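PDB 4ZGS: putative D-lactate dehydrogenase from Chlamydomonas reinhardtii, which acts as the pyruvate reductase of Chlamydomonas chloroplasts, probably reducing pyruvate to D-lactate in fermentation with a nicotinamide cofactor. Local coordinates for residues 141-146 and 262-267; 290-295 and 333-338; 182-187 and 233-238. All coordinates share one frame; numbering follows the deposited sequence.

Interaction 1: residues 141-146 and 262-267; sequences EHAVAL and MLINVS. With NAD (nicotinamide-adenine-dinucleotide), chain I.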
loop_
_atom_site.group_PDB
_atom_site.type_symbol
_atom_site.label_atom_id
_atom_site.label_comp_id
_atom_site.label_asym_id
_atom_site.label_seq_id
_atom_site.Cartn_x
_atom_site.Cartn_y
_atom_site.Cartn_z
ATOM N N GLU A 141 -2.012 8.605 -24.969
ATOM C CA GLU A 141 -2.152 9.344 -23.731
ATOM C C GLU A 141 -1.700 8.477 -22.517
ATOM O O GLU A 141 -1.375 9.010 -21.474
ATOM C CB GLU A 141 -3.593 9.812 -23.552
ATOM C CG GLU A 141 -4.009 10.845 -24.600
ATOM C CD GLU A 141 -5.435 11.345 -24.455
ATOM O OE1 GLU A 141 -6.144 10.924 -23.517
ATOM O OE2 GLU A 141 -5.840 12.184 -25.284
ATOM N N HIS A 142 -1.697 7.148 -22.639
ATOM C CA HIS A 142 -1.311 6.359 -21.489
ATOM C C HIS A 142 0.196 6.385 -21.254
ATOM O O HIS A 142 0.655 6.528 -20.123
ATOM C CB HIS A 142 -1.798 4.924 -21.625
ATOM C CG HIS A 142 -1.658 4.136 -20.368
ATOM N ND1 HIS A 142 -2.539 4.278 -19.318
ATOM C CD2 HIS A 142 -0.784 3.166 -20.003
ATOM C CE1 HIS A 142 -2.192 3.456 -18.346
ATOM N NE2 HIS A 142 -1.126 2.780 -18.735
ATOM N N ALA A 143 0.955 6.237 -22.330
ATOM C CA ALA A 143 2.399 6.387 -22.264
ATOM C C ALA A 143 2.793 7.770 -21.716
ATOM O O ALA A 143 3.753 7.906 -20.925
ATOM C CB ALA A 143 3.004 6.169 -23.620
ATOM N N VAL A 144 2.054 8.792 -22.139
ATOM C CA VAL A 144 2.347 10.149 -21.709
ATOM C C VAL A 144 2.013 10.218 -20.213
ATOM O O VAL A 144 2.658 10.927 -19.442
ATOM C CB VAL A 144 1.551 11.212 -22.535
ATOM C CG1 VAL A 144 1.849 12.608 -22.042
ATOM C CG2 VAL A 144 1.950 11.121 -23.979
ATOM N N ALA A 145 0.970 9.498 -19.823
ATOM C CA ALA A 145 0.569 9.402 -18.419
ATOM C C ALA A 145 1.711 8.833 -17.561
ATOM O O ALA A 145 2.061 9.379 -16.530
ATOM C CB ALA A 145 -0.672 8.540 -18.305
ATOM N N LEU A 146 2.307 7.749 -18.037
ATOM C CA LEU A 146 3.397 7.106 -17.349
ATOM C C LEU A 146 4.530 8.084 -17.215
ATOM O O LEU A 146 5.216 8.131 -16.194
ATOM C CB LEU A 146 3.859 5.844 -18.091
ATOM C CG LEU A 146 2.839 4.702 -18.179
ATOM C CD1 LEU A 146 3.463 3.462 -18.803
ATOM C CD2 LEU A 146 2.224 4.388 -16.841
ATOM N N MET A 262 14.642 7.780 -19.561
ATOM C CA MET A 262 13.351 7.191 -19.191
ATOM C C MET A 262 12.829 6.397 -20.373
ATOM O O MET A 262 12.650 6.956 -21.458
ATOM C CB MET A 262 12.333 8.282 -18.807
ATOM C CG MET A 262 10.892 7.805 -18.631
ATOM S SD MET A 262 9.877 9.161 -17.963
ATOM C CE MET A 262 10.826 9.622 -16.518
ATOM N N LEU A 263 12.582 5.108 -20.181
ATOM C CA LEU A 263 12.078 4.243 -21.255
ATOM C C LEU A 263 10.621 3.932 -21.001
ATOM O O LEU A 263 10.267 3.556 -19.907
ATOM C CB LEU A 263 12.889 2.956 -21.339
ATOM C CG LEU A 263 12.404 1.866 -22.275
ATOM C CD1 LEU A 263 12.305 2.457 -23.666
ATOM C CD2 LEU A 263 13.410 0.734 -22.244
ATOM N N ILE A 264 9.773 4.125 -22.009
ATOM C CA ILE A 264 8.339 3.859 -21.890
ATOM C C ILE A 264 7.913 2.843 -22.907
ATOM O O ILE A 264 8.143 3.016 -24.095
ATOM C CB ILE A 264 7.511 5.097 -22.101
ATOM C CG1 ILE A 264 7.913 6.158 -21.086
ATOM C CG2 ILE A 264 6.049 4.754 -21.973
ATOM C CD1 ILE A 264 7.681 5.744 -19.680
ATOM N N ASN A 265 7.305 1.761 -22.444
ATOM C CA ASN A 265 6.818 0.799 -23.394
ATOM C C ASN A 265 5.373 0.386 -23.129
ATOM O O ASN A 265 5.089 -0.317 -22.162
ATOM C CB ASN A 265 7.739 -0.406 -23.362
ATOM C CG ASN A 265 7.394 -1.414 -24.389
ATOM O OD1 ASN A 265 6.691 -1.112 -25.356
ATOM N ND2 ASN A 265 7.837 -2.645 -24.176
ATOM N N VAL A 266 4.468 0.868 -23.973
ATOM C CA VAL A 266 3.066 0.468 -24.005
ATOM C C VAL A 266 2.726 -0.387 -25.223
ATOM O O VAL A 266 1.548 -0.609 -25.479
ATOM C CB VAL A 266 2.104 1.681 -23.952
ATOM C CG1 VAL A 266 2.372 2.479 -22.671
ATOM C CG2 VAL A 266 2.255 2.569 -25.189
ATOM N N SER A 267 3.710 -0.793 -26.028
ATOM C CA SER A 267 3.354 -1.604 -27.209
ATOM C C SER A 267 3.405 -3.106 -26.962
ATOM O O SER A 267 2.366 -3.715 -26.756
ATOM C CB SER A 267 4.269 -1.311 -28.417
ATOM O OG SER A 267 4.357 0.065 -28.711
HETATM P PA NAD I . 0.389 1.011 -36.701
HETATM O O1A NAD I . 0.493 0.114 -37.875
HETATM O O2A NAD I . -0.253 2.188 -37.339
HETATM O O5B NAD I . 1.825 1.366 -36.084
HETATM C C5B NAD I . 2.970 0.545 -36.309
HETATM C C4B NAD I . 4.036 1.298 -37.040
HETATM O O4B NAD I . 5.394 0.741 -36.727
HETATM C C3B NAD I . 3.864 1.214 -38.514
HETATM O O3B NAD I . 3.868 2.535 -39.127
HETATM C C2B NAD I . 4.999 0.455 -39.026
HETATM O O2B NAD I . 5.371 0.946 -40.342
HETATM C C1B NAD I . 6.089 0.684 -38.053
HETATM N N9A NAD I . 7.119 -0.274 -38.109
HETATM C C8A NAD I . 7.098 -1.525 -38.792
HETATM N N7A NAD I . 8.327 -2.184 -38.620
HETATM C C5A NAD I . 9.112 -1.354 -37.848
HETATM C C6A NAD I . 10.435 -1.397 -37.308
HETATM N N6A NAD I . 11.283 -2.508 -37.538
HETATM N N1A NAD I . 10.836 -0.425 -36.621
HETATM C C2A NAD I . 10.224 0.595 -36.341
HETATM N N3A NAD I . 9.018 0.809 -36.739
HETATM C C4A NAD I . 8.344 -0.137 -37.528
HETATM O O3 NAD I . -0.574 0.401 -35.573
HETATM P PN NAD I . -0.939 1.133 -34.198
HETATM O O1N NAD I . -2.383 1.454 -34.096
HETATM O O2N NAD I . -0.312 2.474 -34.120
HETATM O O5D NAD I . -0.456 0.232 -32.971
HETATM C C5D NAD I . -0.804 -1.152 -32.854
HETATM C C4D NAD I . -0.064 -1.646 -31.667
HETATM O O4D NAD I . -0.705 -1.167 -30.422
HETATM C C3D NAD I . -0.071 -3.109 -31.547
HETATM O O3D NAD I . 0.905 -3.716 -32.434
HETATM C C2D NAD I . 0.292 -3.300 -30.145
HETATM O O2D NAD I . 1.736 -3.295 -30.033
HETATM C C1D NAD I . -0.273 -2.145 -29.401
HETATM N N1N NAD I . -1.349 -2.550 -28.584
HETATM C C2N NAD I . -1.409 -2.130 -27.234
HETATM C C3N NAD I . -2.460 -2.540 -26.416
HETATM C C7N NAD I . -2.519 -2.089 -24.959
HETATM O O7N NAD I . -1.493 -1.941 -24.320
HETATM N N7N NAD I . -3.767 -1.857 -24.326
HETATM C C4N NAD I . -3.465 -3.376 -26.938
HETATM C C5N NAD I . -3.408 -3.800 -28.281
HETATM C C6N NAD I . -2.360 -3.390 -29.099
#
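A143 and L146 of helix 136-151 lie over I264 of strand 261-265 and V266 just past its end, a helix-on-sheet contact in the core of the Rossmann-type NAD-binding domain. The alanine presents only a methyl, which lets the helix come down close to the sheet: A143 CB sits 3.7 Å from I264 CG2 and 3.9 Å from V266 CG1, so one small group is shared by two beta-branched residues. I264 divides its branches between two helix residues about one turn apart. With CG1 beside its backbone N (chi1 -58°), CG2 is left to face A143 while I264 CD1 bends round to L146 CB at 4.1 Å. L146 and V266 run alongside each other in opposing directions, with L146 CD1 4.1 Å from V266 CG1. At the end of the helix segment nearer the cofactor, H142 meets the same CG1 with the edge of its ring, H142 CD2 being 4.2 Å from V266 CG1; the polar end of this ring is engaged by T333.

At the strand end the character changes. N265, its last residue, faces away from the helix and closes an Asx turn: S267 N donates to N265 OD1 over 3.1 Å, arriving from above the amide plane, 41° out of it. The turn carries the chain to NAD, whose O2D makes a weak hydrogen bond to S267 O at 3.4 Å, while S267 OG bonds L237 O. Between helix and strand the contact is wholly apolar and buried, so the fit between these two segments rests on close packing of apolar groups; polar groups enter where the strand gives way to the cofactor loop.

Interaction 2: residues 290-295 and 333-338; sequences GLDVYE and TPHTAF. With NAD (nicotinamide-adenine-dinucleotide), chain I.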
loop_
_atom_site.group_PDB
_atom_site.type_symbol
_atom_site.label_atom_id
_atom_site.label_comp_id
_atom_site.label_asym_id
_atom_site.label_seq_id
_atom_site.Cartn_x
_atom_site.Cartn_y
_atom_site.Cartn_z
ATOM N N GLY A 290 8.573 3.129 -17.406
ATOM C CA GLY A 290 7.150 2.835 -17.384
ATOM C C GLY A 290 6.843 1.757 -18.414
ATOM O O GLY A 290 7.315 1.843 -19.543
ATOM N N LEU A 291 5.963 0.826 -18.049
ATOM C CA LEU A 291 5.562 -0.341 -18.844
ATOM C C LEU A 291 4.086 -0.553 -18.647
ATOM O O LEU A 291 3.595 -0.400 -17.532
ATOM C CB LEU A 291 6.284 -1.621 -18.439
ATOM C CG LEU A 291 7.793 -1.658 -18.443
ATOM C CD1 LEU A 291 8.231 -3.046 -17.987
ATOM C CD2 LEU A 291 8.300 -1.326 -19.843
ATOM N N ASP A 292 3.370 -0.764 -19.743
ATOM C CA ASP A 292 2.018 -1.304 -19.735
ATOM C C ASP A 292 2.078 -2.780 -20.138
ATOM O O ASP A 292 1.063 -3.468 -20.168
ATOM C CB ASP A 292 1.120 -0.519 -20.697
ATOM C CG ASP A 292 -0.359 -0.817 -20.497
ATOM O OD1 ASP A 292 -0.767 -0.752 -19.314
ATOM O OD2 ASP A 292 -1.098 -1.124 -21.500
ATOM N N VAL A 293 3.277 -3.247 -20.472
ATOM C CA VAL A 293 3.467 -4.574 -21.070
ATOM C C VAL A 293 4.814 -5.204 -20.667
ATOM O O VAL A 293 5.780 -4.483 -20.381
ATOM C CB VAL A 293 3.388 -4.499 -22.636
ATOM C CG1 VAL A 293 1.973 -4.118 -23.093
ATOM C CG2 VAL A 293 4.450 -3.529 -23.199
ATOM N N TYR A 294 4.860 -6.535 -20.649
ATOM C CA TYR A 294 6.035 -7.319 -20.234
ATOM C C TYR A 294 6.138 -8.640 -21.012
ATOM O O TYR A 294 5.125 -9.241 -21.306
ATOM C CB TYR A 294 5.964 -7.581 -18.736
ATOM C CG TYR A 294 7.058 -8.455 -18.191
ATOM C CD1 TYR A 294 8.298 -7.935 -17.852
ATOM C CD2 TYR A 294 6.843 -9.818 -18.013
ATOM C CE1 TYR A 294 9.301 -8.744 -17.343
ATOM C CE2 TYR A 294 7.832 -10.640 -17.509
ATOM C CZ TYR A 294 9.062 -10.094 -17.174
ATOM O OH TYR A 294 10.047 -10.905 -16.667
ATOM N N GLU A 295 7.346 -9.140 -21.255
ATOM C CA GLU A 295 7.591 -10.195 -22.253
ATOM C C GLU A 295 6.767 -11.497 -22.217
ATOM O O GLU A 295 6.374 -11.972 -23.285
ATOM C CB GLU A 295 9.055 -10.603 -22.173
ATOM C CG GLU A 295 9.499 -11.567 -23.245
ATOM C CD GLU A 295 10.887 -12.111 -22.959
ATOM O OE1 GLU A 295 11.526 -11.624 -22.000
ATOM O OE2 GLU A 295 11.331 -13.030 -23.680
ATOM N N THR A 333 1.716 -0.719 -15.257
ATOM C CA THR A 333 0.249 -0.853 -15.312
ATOM C C THR A 333 -0.073 -2.173 -15.985
ATOM O O THR A 333 0.717 -2.693 -16.776
ATOM C CB THR A 333 -0.445 0.278 -16.126
ATOM O OG1 THR A 333 0.214 0.412 -17.392
ATOM C CG2 THR A 333 -0.440 1.634 -15.382
ATOM N N PRO A 334 -1.237 -2.730 -15.656
ATOM C CA PRO A 334 -1.617 -4.069 -16.108
ATOM C C PRO A 334 -2.359 -4.041 -17.457
ATOM O O PRO A 334 -3.560 -4.303 -17.504
ATOM C CB PRO A 334 -2.511 -4.567 -14.966
ATOM C CG PRO A 334 -3.190 -3.315 -14.486
ATOM C CD PRO A 334 -2.198 -2.175 -14.687
ATOM N N HIS A 335 -1.642 -3.709 -18.532
ATOM C CA HIS A 335 -2.215 -3.659 -19.885
ATOM C C HIS A 335 -3.484 -2.798 -19.950
ATOM O O HIS A 335 -4.528 -3.224 -20.438
ATOM C CB HIS A 335 -2.512 -5.081 -20.373
ATOM C CG HIS A 335 -2.436 -5.232 -21.862
ATOM N ND1 HIS A 335 -1.527 -6.061 -22.483
ATOM C CD2 HIS A 335 -3.149 -4.649 -22.856
ATOM C CE1 HIS A 335 -1.687 -5.990 -23.792
ATOM N NE2 HIS A 335 -2.665 -5.140 -24.044
ATOM N N THR A 336 -3.430 -1.619 -19.361
ATOM C CA THR A 336 -4.581 -0.730 -19.371
ATOM C C THR A 336 -4.509 0.432 -20.383
ATOM O O THR A 336 -5.395 1.278 -20.385
ATOM C CB THR A 336 -4.807 -0.149 -17.973
ATOM O OG1 THR A 336 -3.654 0.621 -17.593
ATOM C CG2 THR A 336 -4.994 -1.268 -16.970
ATOM N N ALA A 337 -3.447 0.508 -21.184
ATOM C CA ALA A 337 -3.301 1.631 -22.099
ATOM C C ALA A 337 -4.506 1.803 -23.050
ATOM O O ALA A 337 -4.806 2.930 -23.423
ATOM C CB ALA A 337 -2.010 1.509 -22.920
ATOM N N PHE A 338 -5.155 0.704 -23.447
ATOM C CA PHE A 338 -6.323 0.765 -24.325
ATOM C C PHE A 338 -7.566 0.967 -23.503
ATOM O O PHE A 338 -8.648 1.149 -24.038
ATOM C CB PHE A 338 -6.531 -0.513 -25.131
ATOM C CG PHE A 338 -7.247 -1.604 -24.337
ATOM C CD1 PHE A 338 -6.630 -2.205 -23.237
ATOM C CD2 PHE A 338 -8.554 -1.970 -24.634
ATOM C CE1 PHE A 338 -7.300 -3.205 -22.487
ATOM C CE2 PHE A 338 -9.225 -2.955 -23.885
ATOM C CZ PHE A 338 -8.595 -3.572 -22.814
HETATM P PA NAD I . 0.389 1.011 -36.701
HETATM O O1A NAD I . 0.493 0.114 -37.875
HETATM O O2A NAD I . -0.253 2.188 -37.339
HETATM O O5B NAD I . 1.825 1.366 -36.084
HETATM C C5B NAD I . 2.970 0.545 -36.309
HETATM C C4B NAD I . 4.036 1.298 -37.040
HETATM O O4B NAD I . 5.394 0.741 -36.727
HETATM C C3B NAD I . 3.864 1.214 -38.514
HETATM O O3B NAD I . 3.868 2.535 -39.127
HETATM C C2B NAD I . 4.999 0.455 -39.026
HETATM O O2B NAD I . 5.371 0.946 -40.342
HETATM C C1B NAD I . 6.089 0.684 -38.053
HETATM N N9A NAD I . 7.119 -0.274 -38.109
HETATM C C8A NAD I . 7.098 -1.525 -38.792
HETATM N N7A NAD I . 8.327 -2.184 -38.620
HETATM C C5A NAD I . 9.112 -1.354 -37.848
HETATM C C6A NAD I . 10.435 -1.397 -37.308
HETATM N N6A NAD I . 11.283 -2.508 -37.538
HETATM N N1A NAD I . 10.836 -0.425 -36.621
HETATM C C2A NAD I . 10.224 0.595 -36.341
HETATM N N3A NAD I . 9.018 0.809 -36.739
HETATM C C4A NAD I . 8.344 -0.137 -37.528
HETATM O O3 NAD I . -0.574 0.401 -35.573
HETATM P PN NAD I . -0.939 1.133 -34.198
HETATM O O1N NAD I . -2.383 1.454 -34.096
HETATM O O2N NAD I . -0.312 2.474 -34.120
HETATM O O5D NAD I . -0.456 0.232 -32.971
HETATM C C5D NAD I . -0.804 -1.152 -32.854
HETATM C C4D NAD I . -0.064 -1.646 -31.667
HETATM O O4D NAD I . -0.705 -1.167 -30.422
HETATM C C3D NAD I . -0.071 -3.109 -31.547
HETATM O O3D NAD I . 0.905 -3.716 -32.434
HETATM C C2D NAD I . 0.292 -3.300 -30.145
HETATM O O2D NAD I . 1.736 -3.295 -30.033
HETATM C C1D NAD I . -0.273 -2.145 -29.401
HETATM N N1N NAD I . -1.349 -2.550 -28.584
HETATM C C2N NAD I . -1.409 -2.130 -27.234
HETATM C C3N NAD I . -2.460 -2.540 -26.416
HETATM C C7N NAD I . -2.519 -2.089 -24.959
HETATM O O7N NAD I . -1.493 -1.941 -24.320
HETATM N N7N NAD I . -3.767 -1.857 -24.326
HETATM C C4N NAD I . -3.465 -3.376 -26.938
HETATM C C5N NAD I . -3.408 -3.800 -28.281
HETATM C C6N NAD I . -2.360 -3.390 -29.099
#
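Three flat groups of the protein, the D292 carboxylate and the rings of H335 and F338, gather at the carboxamide of NAD. T336 N approaches D292 OD1 on its syn lone pair, the side of the other oxygen, at 2.8 Å. A337 N instead meets D292 OD2 from above the carboxylate plane, 46° out of it, over 2.9 Å. The methyl of A337 lies close to the same oxygen, and its small size lets the backbone N come within bonding distance. NAD C7N stands oblique to the H335 ring, 3.2 Å from H335 NE2, as does V293 CG1, 4.0 Å from H335 ND1. At the edge of the F338 ring, in its plane, is the carbonyl oxygen of H335.

The D292 side chain enters the loop because CG stands anti to the backbone N (chi1 -167°). T333 OG1 also donates to D292 OD1; the modelled separation is unusually short and its exact value doubtful. That hydroxyl is hydrogen-bonded to H142 NE2 of helix 136-151 as well, which makes threonine a link between the helix and the acid.

All this happens just past the C-terminal ends of two neighbouring parallel strands, 286-291 and 330-332, the side on which Rossmann-type sheets bind their nucleotide. T333 N prolongs the strand pairing with a bond to L291 O (3.0 Å, 164°). The loop then folds back through an inverse gamma turn centred on P334, and H335 N makes a weak bond to D292 O. R152 of the second subunit grips the carbonyl oxygens of T336 and A337 through its NH2.

Interaction 3: residues 182-187 and 233-238; sequences GVVGTG and DIVTLH. With NAD (nicotinamide-adenine-dinucleotide), chain I.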
loop_
_atom_site.group_PDB
_atom_site.type_symbol
_atom_site.label_atom_id
_atom_site.label_comp_id
_atom_site.label_asym_id
_atom_site.label_seq_id
_atom_site.Cartn_x
_atom_site.Cartn_y
_atom_site.Cartn_z
ATOM N N GLY A 182 12.518 10.687 -28.060
ATOM C CA GLY A 182 12.427 9.751 -29.167
ATOM C C GLY A 182 11.121 8.988 -29.229
ATOM O O GLY A 182 10.796 8.251 -28.306
ATOM N N VAL A 183 10.401 9.089 -30.339
ATOM C CA VAL A 183 9.262 8.201 -30.564
ATOM C C VAL A 183 9.682 7.141 -31.533
ATOM O O VAL A 183 10.113 7.467 -32.643
ATOM C CB VAL A 183 8.046 8.908 -31.112
ATOM C CG1 VAL A 183 6.979 7.909 -31.414
ATOM C CG2 VAL A 183 7.546 9.939 -30.124
ATOM N N VAL A 184 9.635 5.888 -31.085
ATOM C CA VAL A 184 10.014 4.749 -31.923
ATOM C C VAL A 184 8.762 4.027 -32.458
ATOM O O VAL A 184 8.048 3.312 -31.743
ATOM C CB VAL A 184 10.917 3.751 -31.168
ATOM C CG1 VAL A 184 11.310 2.631 -32.092
ATOM C CG2 VAL A 184 12.165 4.436 -30.647
ATOM N N GLY A 185 8.542 4.243 -33.747
ATOM C CA GLY A 185 7.391 3.809 -34.516
ATOM C C GLY A 185 6.371 4.942 -34.513
ATOM O O GLY A 185 5.963 5.474 -33.444
ATOM N N THR A 186 5.958 5.286 -35.735
ATOM C CA THR A 186 5.103 6.441 -36.036
ATOM C C THR A 186 3.716 6.091 -36.610
ATOM O O THR A 186 3.123 6.879 -37.358
ATOM C CB THR A 186 5.836 7.434 -36.917
ATOM O OG1 THR A 186 6.288 6.805 -38.122
ATOM C CG2 THR A 186 7.016 7.961 -36.109
ATOM N N GLY A 187 3.269 4.861 -36.400
ATOM C CA GLY A 187 1.952 4.484 -36.870
ATOM C C GLY A 187 0.882 5.234 -36.100
ATOM O O GLY A 187 1.164 6.274 -35.476
ATOM N N ASP A 233 16.202 11.866 -23.842
ATOM C CA ASP A 233 15.955 11.856 -22.405
ATOM C C ASP A 233 14.873 10.849 -22.122
ATOM O O ASP A 233 14.803 10.231 -21.046
ATOM C CB ASP A 233 15.508 13.230 -21.909
ATOM C CG ASP A 233 16.565 14.315 -22.110
ATOM O OD1 ASP A 233 17.715 14.138 -21.628
ATOM O OD2 ASP A 233 16.230 15.363 -22.720
ATOM N N ILE A 234 14.006 10.739 -23.122
ATOM C CA ILE A 234 12.837 9.888 -23.102
ATOM C C ILE A 234 12.669 9.148 -24.415
ATOM O O ILE A 234 12.706 9.760 -25.501
ATOM C CB ILE A 234 11.565 10.690 -22.861
ATOM C CG1 ILE A 234 11.709 11.558 -21.616
ATOM C CG2 ILE A 234 10.402 9.755 -22.739
ATOM C CD1 ILE A 234 10.553 12.513 -21.424
ATOM N N VAL A 235 12.499 7.839 -24.298
ATOM C CA VAL A 235 12.212 6.959 -25.410
ATOM C C VAL A 235 10.897 6.244 -25.167
ATOM O O VAL A 235 10.693 5.656 -24.098
ATOM C CB VAL A 235 13.314 5.938 -25.613
ATOM C CG1 VAL A 235 12.914 4.947 -26.668
ATOM C CG2 VAL A 235 14.597 6.646 -26.020
ATOM N N THR A 236 9.994 6.315 -26.141
ATOM C CA THR A 236 8.704 5.644 -26.023
ATOM C C THR A 236 8.465 4.717 -27.202
ATOM O O THR A 236 8.494 5.144 -28.352
ATOM C CB THR A 236 7.557 6.650 -25.903
ATOM O OG1 THR A 236 6.320 5.936 -25.931
ATOM C CG2 THR A 236 7.558 7.619 -27.094
ATOM N N LEU A 237 8.254 3.436 -26.919
ATOM C CA LEU A 237 8.174 2.442 -27.973
ATOM C C LEU A 237 6.755 2.301 -28.467
ATOM O O LEU A 237 5.855 2.048 -27.670
ATOM C CB LEU A 237 8.684 1.093 -27.474
ATOM C CG LEU A 237 10.035 1.098 -26.776
ATOM C CD1 LEU A 237 10.462 -0.343 -26.379
ATOM C CD2 LEU A 237 11.059 1.771 -27.683
ATOM N N HIS A 238 6.513 2.624 -29.734
ATOM C CA HIS A 238 5.226 2.296 -30.351
ATOM C C HIS A 238 5.217 1.336 -31.553
ATOM O O HIS A 238 4.161 1.076 -32.125
ATOM C CB HIS A 238 4.530 3.602 -30.652
ATOM C CG HIS A 238 4.292 4.403 -29.416
ATOM N ND1 HIS A 238 3.212 4.189 -28.587
ATOM C CD2 HIS A 238 5.069 5.322 -28.788
ATOM C CE1 HIS A 238 3.292 4.999 -27.546
ATOM N NE2 HIS A 238 4.412 5.698 -27.639
HETATM P PA NAD I . 0.389 1.011 -36.701
HETATM O O1A NAD I . 0.493 0.114 -37.875
HETATM O O2A NAD I . -0.253 2.188 -37.339
HETATM O O5B NAD I . 1.825 1.366 -36.084
HETATM C C5B NAD I . 2.970 0.545 -36.309
HETATM C C4B NAD I . 4.036 1.298 -37.040
HETATM O O4B NAD I . 5.394 0.741 -36.727
HETATM C C3B NAD I . 3.864 1.214 -38.514
HETATM O O3B NAD I . 3.868 2.535 -39.127
HETATM C C2B NAD I . 4.999 0.455 -39.026
HETATM O O2B NAD I . 5.371 0.946 -40.342
HETATM C C1B NAD I . 6.089 0.684 -38.053
HETATM N N9A NAD I . 7.119 -0.274 -38.109
HETATM C C8A NAD I . 7.098 -1.525 -38.792
HETATM N N7A NAD I . 8.327 -2.184 -38.620
HETATM C C5A NAD I . 9.112 -1.354 -37.848
HETATM C C6A NAD I . 10.435 -1.397 -37.308
HETATM N N6A NAD I . 11.283 -2.508 -37.538
HETATM N N1A NAD I . 10.836 -0.425 -36.621
HETATM C C2A NAD I . 10.224 0.595 -36.341
HETATM N N3A NAD I . 9.018 0.809 -36.739
HETATM C C4A NAD I . 8.344 -0.137 -37.528
HETATM O O3 NAD I . -0.574 0.401 -35.573
HETATM P PN NAD I . -0.939 1.133 -34.198
HETATM O O1N NAD I . -2.383 1.454 -34.096
HETATM O O2N NAD I . -0.312 2.474 -34.120
HETATM O O5D NAD I . -0.456 0.232 -32.971
HETATM C C5D NAD I . -0.804 -1.152 -32.854
HETATM C C4D NAD I . -0.064 -1.646 -31.667
HETATM O O4D NAD I . -0.705 -1.167 -30.422
HETATM C C3D NAD I . -0.071 -3.109 -31.547
HETATM O O3D NAD I . 0.905 -3.716 -32.434
HETATM C C2D NAD I . 0.292 -3.300 -30.145
HETATM O O2D NAD I . 1.736 -3.295 -30.033
HETATM C C1D NAD I . -0.273 -2.145 -29.401
HETATM N N1N NAD I . -1.349 -2.550 -28.584
HETATM C C2N NAD I . -1.409 -2.130 -27.234
HETATM C C3N NAD I . -2.460 -2.540 -26.416
HETATM C C7N NAD I . -2.519 -2.089 -24.959
HETATM O O7N NAD I . -1.493 -1.941 -24.320
HETATM N N7N NAD I . -3.767 -1.857 -24.326
HETATM C C4N NAD I . -3.465 -3.376 -26.938
HETATM C C5N NAD I . -3.408 -3.800 -28.281
HETATM C C6N NAD I . -2.360 -3.390 -29.099
#
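V184 O receives the shortest bond of this strand pair, from H238 N at 2.6 Å with an N-H...O angle of 150°, just where both strands end. Behind it, strands 180-184 and 234-237 run parallel in the regular alternating pattern: T236 takes part twice, its N donating to G182 O (3.0 Å) and its O accepting from V184 N (3.1 Å), and G182 N reaches I234 O at 2.7 Å. These are inner strands of the six-stranded Rossmann-type sheet, and beta-branched residues suit their extended backbones.

V183 and T236 point the same way on one face, V183 CG2 3.8 Å from T236 CG2; T236 goes on to touch A143 of helix 136-151. On the other face V184 CB is 4.0 Å from L237 CD2, while V184 CG2 meets V235 CG1. H238 leaves the strand with CG beside its backbone N (chi1 -60°), which turns the imidazole back beside T236: H238 NE2 makes a weak bond to T236 OG1, and the methyl CG2 of that threonine lies in plane at the ring edge.

G185 and G187 fit the glycine-rich GxGxxG loop. A CB on G185 would run into the backbone of H238, so glycine suits both the positive phi (93°) and the space. G187, at the N-cap of helix 188-200, brings its CA to 3.2 Å from NAD O2A, and a CB there would collide with NAD O5B. A188 N and I189 N bond to NAD just beyond; the helix start would probably stabilise the negative pyrophosphate, while backbone pairing fixes the strand from which the loop springs.

How the interactions relate
All three interactions are buried and share one parallel sheet, whose strands 234-237, 261-265 and 286-291 are consecutive neighbours. Interaction 1 sits between the others: I264 N bonds V235 O of interaction 3, while N265 pairs through its N and O with G290 O and D292 N of interaction 2. Interaction 3 is backbone pairing within the sheet, interaction 1 apolar packing of a helix on it, and interaction 2 a polar loop cluster beyond the strand ends. Along NAD, interaction 3 approaches the pyrophosphate, interaction 1 chiefly the nicotinamide ribose, interaction 2 the carboxamide. The second subunit touches interactions 1 and 2 but not 3.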